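Local coordinates for protein aldehyde dehydrogenase (Burkholderia cenocepacia, PDB 4O6R) that probably oxidises aldehydes to the corresponding acids with NAD(P)+ as electron acceptor, at residues Phe265-Leu270 with Leu427-Arg432; Asp271-Gly276 with Gly421-Asp426; Lys380-Arg385 with Thr397-Gly402; Ile281-Gly286 with Cys446-Asn451; Gly453-Gly458 with Gly469-His474. All coordinates share one frame; numbering follows the deposited sequence.

Contact 1. Residues Phe265-Leu270 with Leu427-Arg432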
# COMPACT_ATOMS: atom_id res chain seq x y z
N PHE A 265 27.95 -7.94 21.53
CA PHE A 265 28.33 -6.86 22.41
C PHE A 265 28.49 -7.33 23.86
O PHE A 265 28.06 -8.43 24.24
CB PHE A 265 27.32 -5.72 22.31
CG PHE A 265 27.46 -4.93 21.05
CD1 PHE A 265 28.36 -3.88 20.98
CD2 PHE A 265 26.73 -5.26 19.92
CE1 PHE A 265 28.52 -3.17 19.79
CE2 PHE A 265 26.86 -4.55 18.75
CZ PHE A 265 27.77 -3.50 18.67
N ASP A 266 29.11 -6.49 24.68
CA ASP A 266 29.46 -6.93 26.04
C ASP A 266 28.25 -7.02 26.97
O ASP A 266 28.34 -7.59 28.05
CB ASP A 266 30.63 -6.12 26.65
CG ASP A 266 30.29 -4.70 26.95
OD1 ASP A 266 29.40 -4.11 26.32
OD2 ASP A 266 30.91 -4.14 27.86
N ASP A 267 27.11 -6.49 26.52
CA ASP A 267 25.89 -6.60 27.30
C ASP A 267 24.93 -7.69 26.74
O ASP A 267 23.77 -7.76 27.12
CB ASP A 267 25.22 -5.23 27.36
CG ASP A 267 24.56 -4.87 26.05
OD1 ASP A 267 25.05 -5.34 25.00
OD2 ASP A 267 23.53 -4.17 26.08
N ALA A 268 25.41 -8.53 25.82
CA ALA A 268 24.59 -9.59 25.24
C ALA A 268 24.26 -10.65 26.31
O ALA A 268 25.01 -10.85 27.27
CB ALA A 268 25.33 -10.24 24.09
N ASN A 269 23.13 -11.33 26.13
CA ASN A 269 22.85 -12.57 26.85
C ASN A 269 23.75 -13.64 26.22
O ASN A 269 23.52 -14.07 25.09
CB ASN A 269 21.38 -12.94 26.69
CG ASN A 269 21.01 -14.20 27.46
OD1 ASN A 269 21.69 -15.20 27.42
ND2 ASN A 269 19.89 -14.13 28.16
N LEU A 270 24.82 -14.00 26.92
CA LEU A 270 25.80 -14.93 26.35
C LEU A 270 25.21 -16.31 26.10
O LEU A 270 25.51 -16.90 25.09
CB LEU A 270 27.03 -15.03 27.25
CG LEU A 270 27.80 -13.73 27.45
CD1 LEU A 270 29.04 -13.95 28.33
CD2 LEU A 270 28.20 -13.13 26.12
N LEU A 427 18.83 -0.72 23.80
CA LEU A 427 17.82 -0.25 22.87
C LEU A 427 18.38 0.60 21.73
O LEU A 427 18.18 0.24 20.57
CB LEU A 427 16.79 0.57 23.65
CG LEU A 427 15.67 1.25 22.83
CD1 LEU A 427 14.83 0.25 22.05
CD2 LEU A 427 14.78 2.03 23.73
N SER A 428 19.03 1.72 22.06
CA SER A 428 19.52 2.63 21.01
C SER A 428 20.54 1.95 20.10
O SER A 428 20.46 2.05 18.88
CB SER A 428 20.13 3.90 21.61
OG SER A 428 19.14 4.62 22.34
N ARG A 429 21.48 1.23 20.69
CA ARG A 429 22.53 0.57 19.92
C ARG A 429 21.91 -0.39 18.91
O ARG A 429 22.34 -0.41 17.77
CB ARG A 429 23.49 -0.20 20.82
CG ARG A 429 24.50 -1.06 20.05
CD ARG A 429 25.24 -1.97 21.00
NE ARG A 429 26.24 -1.26 21.76
CZ ARG A 429 26.62 -1.52 23.00
NH1 ARG A 429 26.03 -2.44 23.76
NH2 ARG A 429 27.61 -0.81 23.51
N ALA A 430 20.92 -1.18 19.33
CA ALA A 430 20.32 -2.17 18.44
C ALA A 430 19.83 -1.52 17.14
O ALA A 430 20.18 -1.98 16.04
CB ALA A 430 19.18 -2.92 19.14
N HIS A 431 19.06 -0.45 17.27
CA HIS A 431 18.45 0.15 16.09
C HIS A 431 19.46 0.96 15.28
O HIS A 431 19.39 0.99 14.05
CB HIS A 431 17.24 1.00 16.46
CG HIS A 431 16.13 0.21 17.08
ND1 HIS A 431 15.34 -0.66 16.37
CD2 HIS A 431 15.73 0.12 18.37
CE1 HIS A 431 14.48 -1.24 17.19
NE2 HIS A 431 14.71 -0.78 18.40
N ARG A 432 20.38 1.61 15.99
CA ARG A 432 21.40 2.43 15.35
C ARG A 432 22.32 1.55 14.51
O ARG A 432 22.60 1.83 13.34
CB ARG A 432 22.20 3.16 16.43
CG ARG A 432 23.24 4.11 15.90
CD ARG A 432 24.12 4.67 17.01
NE ARG A 432 23.37 5.38 18.04
CZ ARG A 432 23.31 5.07 19.34
NH1 ARG A 432 23.94 4.02 19.87
NH2 ARG A 432 22.55 5.83 20.13
O HOH W 1 27.25 -2.57 26.21
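The backbones stay well apart, F265 and R429 being the nearest pair with CA atoms 9.7 Å from each other, so side chains from a type I turn (F265 to A268, closed by A268 N to F265 O at 3.1 Å) and from the first turns of helix 427-436 must bridge the gap. R429 supplies the reach. Its chain runs extended to CG and CD, then bends at chi3 (-77°), which lays the guanidinium flat over the F265 ring: the planes are 5° apart and the centres 4.3 Å. CD sits over the middle of the same ring face, 3.5 Å from the centroid, a CH-pi contact beside the stack.

The charged edge faces the turn. D267 OD1 forms a salt bridge to R429 NH1 at 3.3 Å, but carboxylate and guanidinium are turned 81° against each other, which rules out a coplanar two-pronged pair. D266 is joined less directly: water 1 donates to D266 OD1 (2.6 Å) and accepts from R429 NH1 (2.7 Å). Outside the two segments, D404 forms a salt bridge with R429 NE, while T424 OG1 hydrogen-bonds both D267 OD1 and R429 NH1.

With acidic groups at its edge and an aromatic ring on one face, the guanidinium is fixed in both tilt and rotation, and its positive charge is probably well compensated by D267, D404 and nearby D266.

Contact 2. Residues Asp271-Gly276 with Gly421-Asp426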
# COMPACT_ATOMS: atom_id res chain seq x y z
N ASP A 271 24.34 -16.81 26.97
CA ASP A 271 23.71 -18.10 26.67
C ASP A 271 22.97 -18.08 25.32
O ASP A 271 23.17 -18.94 24.48
CB ASP A 271 22.73 -18.48 27.76
CG ASP A 271 22.05 -19.79 27.47
OD1 ASP A 271 22.73 -20.81 27.34
OD2 ASP A 271 20.80 -19.80 27.33
N ALA A 272 22.13 -17.08 25.13
CA ALA A 272 21.41 -16.91 23.86
C ALA A 272 22.36 -16.72 22.69
O ALA A 272 22.16 -17.33 21.65
CB ALA A 272 20.44 -15.74 23.95
N ALA A 273 23.41 -15.92 22.86
CA ALA A 273 24.30 -15.59 21.77
C ALA A 273 25.22 -16.74 21.37
O ALA A 273 25.53 -16.91 20.21
CB ALA A 273 25.10 -14.32 22.10
N ILE A 274 25.65 -17.53 22.34
CA ILE A 274 26.47 -18.69 22.03
C ILE A 274 25.65 -19.70 21.23
O ILE A 274 26.11 -20.22 20.21
CB ILE A 274 27.02 -19.31 23.33
CG1 ILE A 274 28.07 -18.38 23.94
CG2 ILE A 274 27.62 -20.67 23.08
CD1 ILE A 274 28.23 -18.56 25.43
N ASN A 275 24.43 -19.96 21.68
CA ASN A 275 23.54 -20.84 20.92
C ASN A 275 23.21 -20.26 19.56
O ASN A 275 23.21 -20.99 18.55
CB ASN A 275 22.26 -21.15 21.70
CG ASN A 275 22.51 -22.16 22.80
OD1 ASN A 275 22.36 -21.85 24.00
ND2 ASN A 275 22.86 -23.36 22.43
N GLY A 276 22.99 -18.94 19.51
CA GLY A 276 22.70 -18.27 18.27
C GLY A 276 23.83 -18.38 17.27
O GLY A 276 23.59 -18.60 16.08
N GLY A 421 23.84 -9.51 11.81
CA GLY A 421 23.11 -9.47 13.04
C GLY A 421 23.99 -9.15 14.22
O GLY A 421 25.22 -9.06 14.10
N LEU A 422 23.33 -8.90 15.35
CA LEU A 422 24.04 -8.49 16.53
C LEU A 422 23.28 -8.88 17.76
O LEU A 422 22.05 -9.06 17.73
CB LEU A 422 24.31 -6.98 16.49
CG LEU A 422 23.01 -6.19 16.42
CD1 LEU A 422 22.74 -5.58 17.76
CD2 LEU A 422 23.04 -5.11 15.37
N TRP A 423 24.01 -8.96 18.86
CA TRP A 423 23.42 -9.33 20.14
C TRP A 423 23.78 -8.27 21.16
O TRP A 423 24.95 -8.05 21.45
CB TRP A 423 23.95 -10.71 20.58
CG TRP A 423 23.69 -11.74 19.56
CD1 TRP A 423 24.31 -11.89 18.35
CD2 TRP A 423 22.72 -12.78 19.66
NE1 TRP A 423 23.77 -12.95 17.68
CE2 TRP A 423 22.80 -13.52 18.47
CE3 TRP A 423 21.79 -13.15 20.64
CZ2 TRP A 423 21.97 -14.62 18.22
CZ3 TRP A 423 20.95 -14.25 20.39
CH2 TRP A 423 21.06 -14.97 19.19
N THR A 424 22.76 -7.63 21.71
CA THR A 424 22.95 -6.61 22.72
C THR A 424 21.62 -6.44 23.38
O THR A 424 20.60 -6.87 22.82
CB THR A 424 23.37 -5.27 22.06
OG1 THR A 424 23.68 -4.30 23.06
CG2 THR A 424 22.28 -4.72 21.11
N ASN A 425 21.60 -5.80 24.55
CA ASN A 425 20.35 -5.42 25.17
C ASN A 425 20.13 -3.93 25.28
O ASN A 425 19.18 -3.49 25.94
CB ASN A 425 20.23 -6.14 26.48
CG ASN A 425 20.00 -7.62 26.25
OD1 ASN A 425 18.95 -8.03 25.76
ND2 ASN A 425 21.05 -8.40 26.42
N ASP A 426 20.99 -3.15 24.64
CA ASP A 426 20.84 -1.71 24.62
C ASP A 426 19.94 -1.34 23.45
O ASP A 426 20.26 -1.62 22.30
CB ASP A 426 22.17 -1.01 24.42
CG ASP A 426 22.04 0.49 24.55
OD1 ASP A 426 21.76 0.98 25.70
OD2 ASP A 426 22.11 1.17 23.52
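A272 O is held by the helix and touched by the indole: it accepts the backbone bond from G276 N at 2.8 Å, while W423 CZ3 lies 3.5 Å from it. The rest of the contact is apolar, and W423 carries all of it from the strand side. Its CG stands anti to the carbonyl carbon (chi1 -56°), and the bicycle reaches onto the flank of helix 270-282. A273 lies over one face of the indole, its CA 3.8 Å from the centroid of the six-membered ring and 15° off the normal, a CH-pi contact; A273 CB meets CD2 at 3.7 Å. A272 CB approaches CZ3 at 3.9 Å, and one turn further on G276, having no side chain, presents its bare CA to CZ2 at 3.7 Å. The polar end of the indole is tied elsewhere, NE1 donating to N262 OD1.

The axes of helix segment 271-276 and strand 421-423 pass 9.7 Å apart with their directions at 150°, nearly antiparallel. On the other face of the strand L422 packs on M433 of helix 427-436, giving the helix-sheet-helix layering of an alpha/beta domain with beta-alpha-beta crossovers.

Contact 3. Residues Lys380-Arg385 with Thr397-Gly402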
# COMPACT_ATOMS: atom_id res chain seq x y z
N LYS A 380 44.00 -13.05 12.48
CA LYS A 380 44.94 -12.02 12.88
C LYS A 380 44.41 -10.64 12.51
O LYS A 380 44.58 -9.72 13.29
CB LYS A 380 46.32 -12.31 12.27
CG LYS A 380 47.47 -11.45 12.76
CD LYS A 380 48.74 -11.83 12.00
CE LYS A 380 49.89 -10.87 12.30
NZ LYS A 380 50.99 -11.02 11.31
N HIS A 381 43.73 -10.51 11.36
CA HIS A 381 43.16 -9.23 10.88
C HIS A 381 41.82 -9.43 10.13
O HIS A 381 41.61 -10.49 9.47
CB HIS A 381 44.12 -8.51 9.89
CG HIS A 381 45.54 -8.37 10.37
ND1 HIS A 381 45.92 -7.50 11.37
CD2 HIS A 381 46.69 -8.93 9.92
CE1 HIS A 381 47.22 -7.56 11.55
NE2 HIS A 381 47.72 -8.42 10.68
N ALA A 382 40.95 -8.41 10.16
CA ALA A 382 39.69 -8.41 9.39
C ALA A 382 39.87 -8.47 7.85
O ALA A 382 38.91 -8.72 7.11
CB ALA A 382 38.87 -7.18 9.72
N THR A 383 41.08 -8.16 7.40
CA THR A 383 41.43 -8.23 5.99
C THR A 383 42.00 -9.58 5.58
O THR A 383 42.29 -9.79 4.40
CB THR A 383 42.49 -7.16 5.68
OG1 THR A 383 43.59 -7.34 6.58
CG2 THR A 383 41.91 -5.79 5.85
N ASP A 384 42.19 -10.49 6.53
CA ASP A 384 42.67 -11.81 6.16
C ASP A 384 41.69 -12.50 5.20
O ASP A 384 40.48 -12.23 5.23
CB ASP A 384 42.91 -12.67 7.39
CG ASP A 384 44.09 -12.17 8.23
OD1 ASP A 384 44.98 -11.44 7.71
OD2 ASP A 384 44.13 -12.53 9.42
N ARG A 385 42.23 -13.40 4.38
CA ARG A 385 41.42 -14.13 3.41
C ARG A 385 40.17 -14.78 4.01
O ARG A 385 39.07 -14.63 3.46
CB ARG A 385 42.24 -15.15 2.63
CG ARG A 385 43.30 -14.52 1.69
CD ARG A 385 43.93 -15.51 0.72
NE ARG A 385 42.92 -16.11 -0.14
CZ ARG A 385 43.02 -17.27 -0.80
NH1 ARG A 385 44.12 -18.02 -0.73
NH2 ARG A 385 42.00 -17.69 -1.54
N THR A 397 35.00 -17.39 11.33
CA THR A 397 36.15 -16.56 11.58
C THR A 397 35.84 -15.53 12.67
O THR A 397 34.85 -14.81 12.58
CB THR A 397 36.61 -15.86 10.31
OG1 THR A 397 36.89 -16.85 9.31
CG2 THR A 397 37.86 -15.01 10.59
N VAL A 398 36.69 -15.51 13.70
CA VAL A 398 36.48 -14.67 14.86
C VAL A 398 37.37 -13.45 14.79
O VAL A 398 38.59 -13.56 14.53
CB VAL A 398 36.79 -15.40 16.16
CG1 VAL A 398 36.36 -14.56 17.36
CG2 VAL A 398 36.10 -16.74 16.18
N LEU A 399 36.75 -12.31 15.08
CA LEU A 399 37.40 -11.02 15.16
C LEU A 399 36.92 -10.34 16.46
O LEU A 399 35.82 -10.62 16.93
CB LEU A 399 36.99 -10.17 13.96
CG LEU A 399 37.38 -10.69 12.57
CD1 LEU A 399 36.57 -10.04 11.47
CD2 LEU A 399 38.86 -10.49 12.34
N ARG A 400 37.75 -9.47 17.03
CA ARG A 400 37.41 -8.78 18.26
C ARG A 400 37.34 -7.27 18.02
O ARG A 400 37.97 -6.76 17.09
CB ARG A 400 38.46 -9.07 19.34
CG ARG A 400 38.53 -10.54 19.69
CD ARG A 400 39.54 -10.79 20.78
NE ARG A 400 39.77 -12.20 20.99
CZ ARG A 400 40.02 -12.74 22.17
NH1 ARG A 400 40.04 -11.98 23.27
NH2 ARG A 400 40.19 -14.05 22.27
N PHE A 401 36.60 -6.57 18.88
CA PHE A 401 36.46 -5.12 18.82
C PHE A 401 36.28 -4.52 20.18
O PHE A 401 35.99 -5.22 21.15
CB PHE A 401 35.26 -4.73 17.93
CG PHE A 401 33.91 -5.05 18.54
CD1 PHE A 401 33.38 -6.32 18.45
CD2 PHE A 401 33.19 -4.09 19.25
CE1 PHE A 401 32.13 -6.63 18.99
CE2 PHE A 401 31.95 -4.37 19.78
CZ PHE A 401 31.42 -5.65 19.66
N GLY A 402 36.44 -3.20 20.24
CA GLY A 402 36.39 -2.45 21.49
C GLY A 402 35.43 -1.27 21.59
O GLY A 402 35.21 -0.80 22.71
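A type I turn from H381 to D384, in the connection between strands 375-378 and 395-401, rests on the latter strand where A382 meets L399. Their CA atoms, 6.7 Å apart, are the nearest across the two segments, and all the touching from the strand side is done by the two methyls of L399. CD2 comes up against the turn's backbone, 3.7 Å from A382 N and 3.8 Å from H381 C, close to the peptide link between those residues. CD1 reaches the methyl of A382 instead, 4.1 Å from its CB. A chi1 of -62° sets the L399 CG beside the backbone N, and from there both methyls reach the turn, nearer than the bond to CB alone would suggest.

The two strands are neighbouring and parallel in the seven-strand sheet, and the turn and the short helix 385-388 belong to the connection of a beta-alpha-beta crossover between them. Strand 395-401 is bonded on its other side to strand 294-298, L399 pairing with L295, and the L399 side chain also packs on I410 of helix 404-411.

The turn is braced from within. D384 N donates to H381 O at 3.0 Å, and the D384 side chain returns the grip: H381 N donates to OD2 at 2.8 Å, with an angle of 153° at the hydrogen, meeting the oxygen from well above the carboxylate plane. OD1 of the same carboxylate lies at the edge of the H381 ring, while K380 CG lies over the rim of one face of that ring. A382 O has a partner further along the connection, Q388 NE2.

Contact 4. Residues Ile281-Gly286 with Cys446-Asn451. With NO3 (nitrate ion), chain N; NO3 (nitrate ion), chain F.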
# COMPACT_ATOMS: atom_id res chain seq x y z
N ILE A 281 26.16 -20.51 12.09
CA ILE A 281 27.22 -21.01 11.20
C ILE A 281 27.19 -22.52 11.01
O ILE A 281 27.55 -22.97 9.93
CB ILE A 281 28.61 -20.54 11.63
CG1 ILE A 281 29.70 -20.86 10.57
CG2 ILE A 281 29.01 -21.16 12.96
CD1 ILE A 281 29.44 -20.29 9.18
N PHE A 282 26.75 -23.30 11.99
CA PHE A 282 26.82 -24.76 11.85
C PHE A 282 25.59 -25.41 11.27
O PHE A 282 25.70 -26.49 10.68
CB PHE A 282 27.30 -25.42 13.15
CG PHE A 282 28.63 -24.89 13.61
CD1 PHE A 282 29.70 -24.81 12.71
CD2 PHE A 282 28.83 -24.44 14.89
CE1 PHE A 282 30.92 -24.29 13.09
CE2 PHE A 282 30.05 -23.93 15.27
CZ PHE A 282 31.10 -23.84 14.38
N HIS A 283 24.43 -24.76 11.38
CA HIS A 283 23.25 -25.30 10.72
C HIS A 283 23.53 -25.36 9.23
O HIS A 283 24.15 -24.47 8.67
CB HIS A 283 21.99 -24.49 10.97
CG HIS A 283 20.86 -24.85 10.06
ND1 HIS A 283 20.44 -24.04 9.04
CD2 HIS A 283 20.10 -25.97 9.97
CE1 HIS A 283 19.44 -24.61 8.39
NE2 HIS A 283 19.23 -25.80 8.92
N ASN A 284 23.08 -26.45 8.62
CA ASN A 284 23.23 -26.72 7.19
C ASN A 284 24.69 -26.84 6.80
O ASN A 284 25.07 -26.61 5.64
CB ASN A 284 22.52 -25.68 6.31
CG ASN A 284 21.85 -26.33 5.11
OD1 ASN A 284 21.08 -27.29 5.29
ND2 ASN A 284 22.13 -25.85 3.88
N GLN A 285 25.51 -27.20 7.79
CA GLN A 285 26.92 -27.36 7.57
C GLN A 285 27.57 -26.04 7.09
O GLN A 285 28.56 -26.03 6.35
CB GLN A 285 27.16 -28.49 6.57
CG GLN A 285 26.72 -29.89 7.01
CD GLN A 285 25.23 -30.08 7.25
OE1 GLN A 285 24.79 -30.31 8.38
NE2 GLN A 285 24.42 -29.95 6.18
N GLY A 286 27.01 -24.92 7.50
CA GLY A 286 27.48 -23.63 7.01
C GLY A 286 27.22 -23.30 5.56
O GLY A 286 27.69 -22.25 5.05
N CYS A 446 18.95 -12.74 17.52
CA CYS A 446 18.51 -13.92 16.78
C CYS A 446 19.38 -13.94 15.54
O CYS A 446 20.22 -13.06 15.34
CB CYS A 446 17.02 -13.86 16.43
SG CYS A 446 16.48 -12.43 15.43
N TYR A 447 19.25 -14.97 14.73
CA TYR A 447 19.98 -15.04 13.46
C TYR A 447 19.26 -15.96 12.49
O TYR A 447 18.63 -16.93 12.89
CB TYR A 447 21.43 -15.49 13.64
CG TYR A 447 22.42 -14.75 12.75
CD1 TYR A 447 22.98 -13.55 13.15
CD2 TYR A 447 22.80 -15.28 11.53
CE1 TYR A 447 23.90 -12.87 12.34
CE2 TYR A 447 23.72 -14.63 10.71
CZ TYR A 447 24.26 -13.42 11.11
OH TYR A 447 25.18 -12.82 10.30
N LYS A 448 19.38 -15.64 11.21
CA LYS A 448 18.76 -16.42 10.14
C LYS A 448 17.25 -16.61 10.32
O LYS A 448 16.73 -17.70 10.08
CB LYS A 448 19.44 -17.79 9.96
CG LYS A 448 20.93 -17.75 9.80
CD LYS A 448 21.50 -18.92 9.00
CE LYS A 448 21.16 -20.28 9.57
NZ LYS A 448 21.43 -21.31 8.51
N ARG A 449 16.55 -15.59 10.79
CA ARG A 449 15.11 -15.68 10.78
C ARG A 449 14.63 -15.36 9.37
O ARG A 449 14.95 -14.30 8.83
CB ARG A 449 14.44 -14.74 11.79
CG ARG A 449 14.97 -14.86 13.22
CD ARG A 449 14.79 -16.26 13.76
NE ARG A 449 13.40 -16.65 13.80
CZ ARG A 449 12.94 -17.74 14.43
NH1 ARG A 449 13.77 -18.57 15.04
NH2 ARG A 449 11.63 -18.01 14.43
N VAL A 450 13.89 -16.31 8.81
CA VAL A 450 13.30 -16.16 7.47
C VAL A 450 11.80 -16.45 7.55
O VAL A 450 11.35 -17.37 8.27
CB VAL A 450 14.03 -17.02 6.41
CG1 VAL A 450 15.46 -16.58 6.24
CG2 VAL A 450 13.99 -18.49 6.77
N ASN A 451 11.02 -15.63 6.84
CA ASN A 451 9.58 -15.75 6.82
C ASN A 451 9.16 -15.42 5.40
O ASN A 451 9.75 -14.52 4.76
CB ASN A 451 8.94 -14.80 7.85
CG ASN A 451 7.44 -14.74 7.76
OD1 ASN A 451 6.89 -14.10 6.89
ND2 ASN A 451 6.77 -15.37 8.70
N NO3 N . 10.30 -15.82 12.19
O1 NO3 N . 10.65 -15.39 13.28
O2 NO3 N . 9.00 -15.59 11.75
O3 NO3 N . 11.23 -16.52 11.43
N NO3 F . 18.82 -20.63 6.34
O1 NO3 F . 17.96 -20.21 5.56
O2 NO3 F . 18.48 -21.44 7.41
O3 NO3 F . 20.16 -20.33 6.16
O HOH W 2 24.40 -21.66 8.48
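One direct hydrogen bond joins H283 and K448: NZ donates to ND1 at 3.0 Å, arriving only 3° out of the imidazole plane. ND1 is thus the acceptor of this bond. A second, indirect link runs beside it. Water 2 accepts from K448 NZ at 3.0 Å and donates to H283 O at 2.8 Å, so the lysine reaches both the side chain and the backbone of one residue. The K448 chain bends at chi3 (-57°), which helps to bring NZ to the imidazole edge.

Ionic contacts come next. NZ also donates to a nitrate ion (chain F), to O3 at 2.8 Å and weakly to O2, so imidazole, water and anion all share the ammonium group. A second nitrate (chain N) lies at the edge of the R449 guanidinium, its O1 taking bonds from NE (3.1 Å) and NH2 (3.0 Å); NH2 has a further salt bridge to D135 of the fourth subunit. Both ions probably come from the crystallisation liquor.

The aromatic contacts involve W279, which stacks with the H283 ring and forms a cation-pi contact with K448.

The pair joins the C-terminal end of helix 270-282 to the loop between strands 441-444 and 463-464, with L108 and D104 of helix 102-123 packing against H283.

Contact 5. Residues Gly453-Gly458 with Gly469-His474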
# COMPACT_ATOMS: atom_id res chain seq x y z
N GLY A 453 6.83 -13.73 4.12
CA GLY A 453 6.47 -12.36 3.89
C GLY A 453 7.56 -11.34 4.14
O GLY A 453 7.34 -10.15 3.91
N SER A 454 8.74 -11.78 4.61
CA SER A 454 9.79 -10.86 4.99
C SER A 454 10.87 -10.78 3.92
O SER A 454 11.54 -11.78 3.66
CB SER A 454 10.39 -11.27 6.33
OG SER A 454 11.38 -10.34 6.72
N PRO A 455 11.03 -9.62 3.27
CA PRO A 455 11.90 -9.59 2.06
C PRO A 455 13.34 -9.99 2.38
O PRO A 455 13.94 -9.54 3.37
CB PRO A 455 11.86 -8.11 1.61
CG PRO A 455 11.44 -7.38 2.86
CD PRO A 455 10.47 -8.28 3.56
N PHE A 456 13.89 -10.79 1.48
CA PHE A 456 15.17 -11.41 1.64
C PHE A 456 16.05 -11.11 0.41
O PHE A 456 15.69 -11.43 -0.72
CB PHE A 456 14.91 -12.92 1.73
CG PHE A 456 16.13 -13.75 1.98
CD1 PHE A 456 16.97 -14.08 0.96
CD2 PHE A 456 16.38 -14.26 3.24
CE1 PHE A 456 18.11 -14.86 1.18
CE2 PHE A 456 17.49 -15.05 3.49
CZ PHE A 456 18.35 -15.36 2.45
N GLY A 457 17.20 -10.51 0.63
CA GLY A 457 18.13 -10.23 -0.47
C GLY A 457 19.22 -9.31 -0.02
O GLY A 457 19.29 -8.94 1.15
N GLY A 458 20.08 -8.94 -0.95
CA GLY A 458 21.31 -8.25 -0.61
C GLY A 458 21.36 -6.84 -1.18
O GLY A 458 20.42 -6.37 -1.85
N GLY A 469 7.39 -12.05 0.23
CA GLY A 469 6.54 -10.91 0.47
C GLY A 469 5.95 -10.24 -0.75
O GLY A 469 6.03 -10.74 -1.87
N PHE A 470 5.37 -9.08 -0.51
CA PHE A 470 4.94 -8.20 -1.59
C PHE A 470 6.10 -7.78 -2.48
O PHE A 470 5.92 -7.51 -3.65
CB PHE A 470 4.23 -6.98 -1.04
CG PHE A 470 2.89 -7.28 -0.45
CD1 PHE A 470 1.78 -7.44 -1.26
CD2 PHE A 470 2.74 -7.47 0.92
CE1 PHE A 470 0.54 -7.72 -0.73
CE2 PHE A 470 1.50 -7.74 1.46
CZ PHE A 470 0.40 -7.87 0.63
N GLU A 471 7.28 -7.71 -1.92
CA GLU A 471 8.46 -7.35 -2.67
C GLU A 471 8.72 -8.34 -3.82
O GLU A 471 9.00 -7.91 -4.96
CB GLU A 471 9.66 -7.24 -1.76
CG GLU A 471 9.56 -6.07 -0.78
CD GLU A 471 8.80 -6.39 0.52
OE1 GLU A 471 8.19 -7.48 0.67
OE2 GLU A 471 8.84 -5.53 1.43
N ALA A 472 8.63 -9.64 -3.54
CA ALA A 472 8.80 -10.66 -4.57
C ALA A 472 7.69 -10.54 -5.61
O ALA A 472 7.93 -10.65 -6.79
CB ALA A 472 8.79 -12.05 -3.96
N MET A 473 6.46 -10.30 -5.16
CA MET A 473 5.34 -10.12 -6.12
C MET A 473 5.57 -8.94 -7.04
O MET A 473 5.28 -9.03 -8.24
CB MET A 473 4.01 -9.93 -5.40
CG MET A 473 3.58 -11.12 -4.59
SD MET A 473 3.40 -12.62 -5.54
CE MET A 473 1.94 -12.27 -6.50
N HIS A 474 6.09 -7.85 -6.49
CA HIS A 474 6.42 -6.69 -7.33
C HIS A 474 7.47 -7.04 -8.42
O HIS A 474 7.31 -6.67 -9.59
CB HIS A 474 6.91 -5.53 -6.44
CG HIS A 474 7.12 -4.24 -7.17
ND1 HIS A 474 6.11 -3.32 -7.34
CD2 HIS A 474 8.21 -3.73 -7.77
CE1 HIS A 474 6.59 -2.27 -7.99
NE2 HIS A 474 7.86 -2.50 -8.28
O HOH W 3 6.22 -8.18 2.25
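The carboxylate of E471 offers one face to the ring of P455: CB of the proline lies 3.7 Å from CD, and CG is 3.5 Å from OE2. This brings the loop between strands 441-444 and 463-464 onto the first turn of helix 469-475, the short helix that leads into strand 477-485, which runs antiparallel to strand 138-153 in the mixed eight-strand sheet. The E471 chain bends at chi2 (86°), folding the acid back over the proline ring; the carboxylate touches only carbon there, and its polar contact lies elsewhere.

Glycines allow the backbones to close in beside it. G453 and G469 have CA atoms 3.7 Å apart. G469 has positive phi, a conformation glycine adopts readily, and its bare CA lies against G453 O at 3.6 Å. On the loop's outer side, S454 OG hydrogen-bonds N140 OD1 of the fourth subunit, and P455 packs on V142 of that same subunit.

Water 3 ties these parts together, lying 2.6 Å from E471 OE1 and 2.8 Å from G453 O while accepting a hydrogen bond from F470 N at 3.0 Å.

In the fold
Contacts 1 and 2 are the closest pair, with centres about 8 Å apart, and share polar links such as D267 OD1 to T424 OG1 at 2.6 Å. Contact 3 belongs to the same seven-strand sheet and reaches contact 1 through F265 CE1 and F401 CE2, 3.6 Å apart. Contact 2 runs into contact 4 along helix 270-282, their centres about 14 Å apart, and contact 4 meets contact 5 where V450 CG1 lies 3.7 Å from F456 CE2. The centres of contacts 4 and 5 lie about 12 Å from the chain's centre, the others 24 to 28 Å. None includes an AMP-binding residue such as K180 or E183; all but contact 3 reach other subunits.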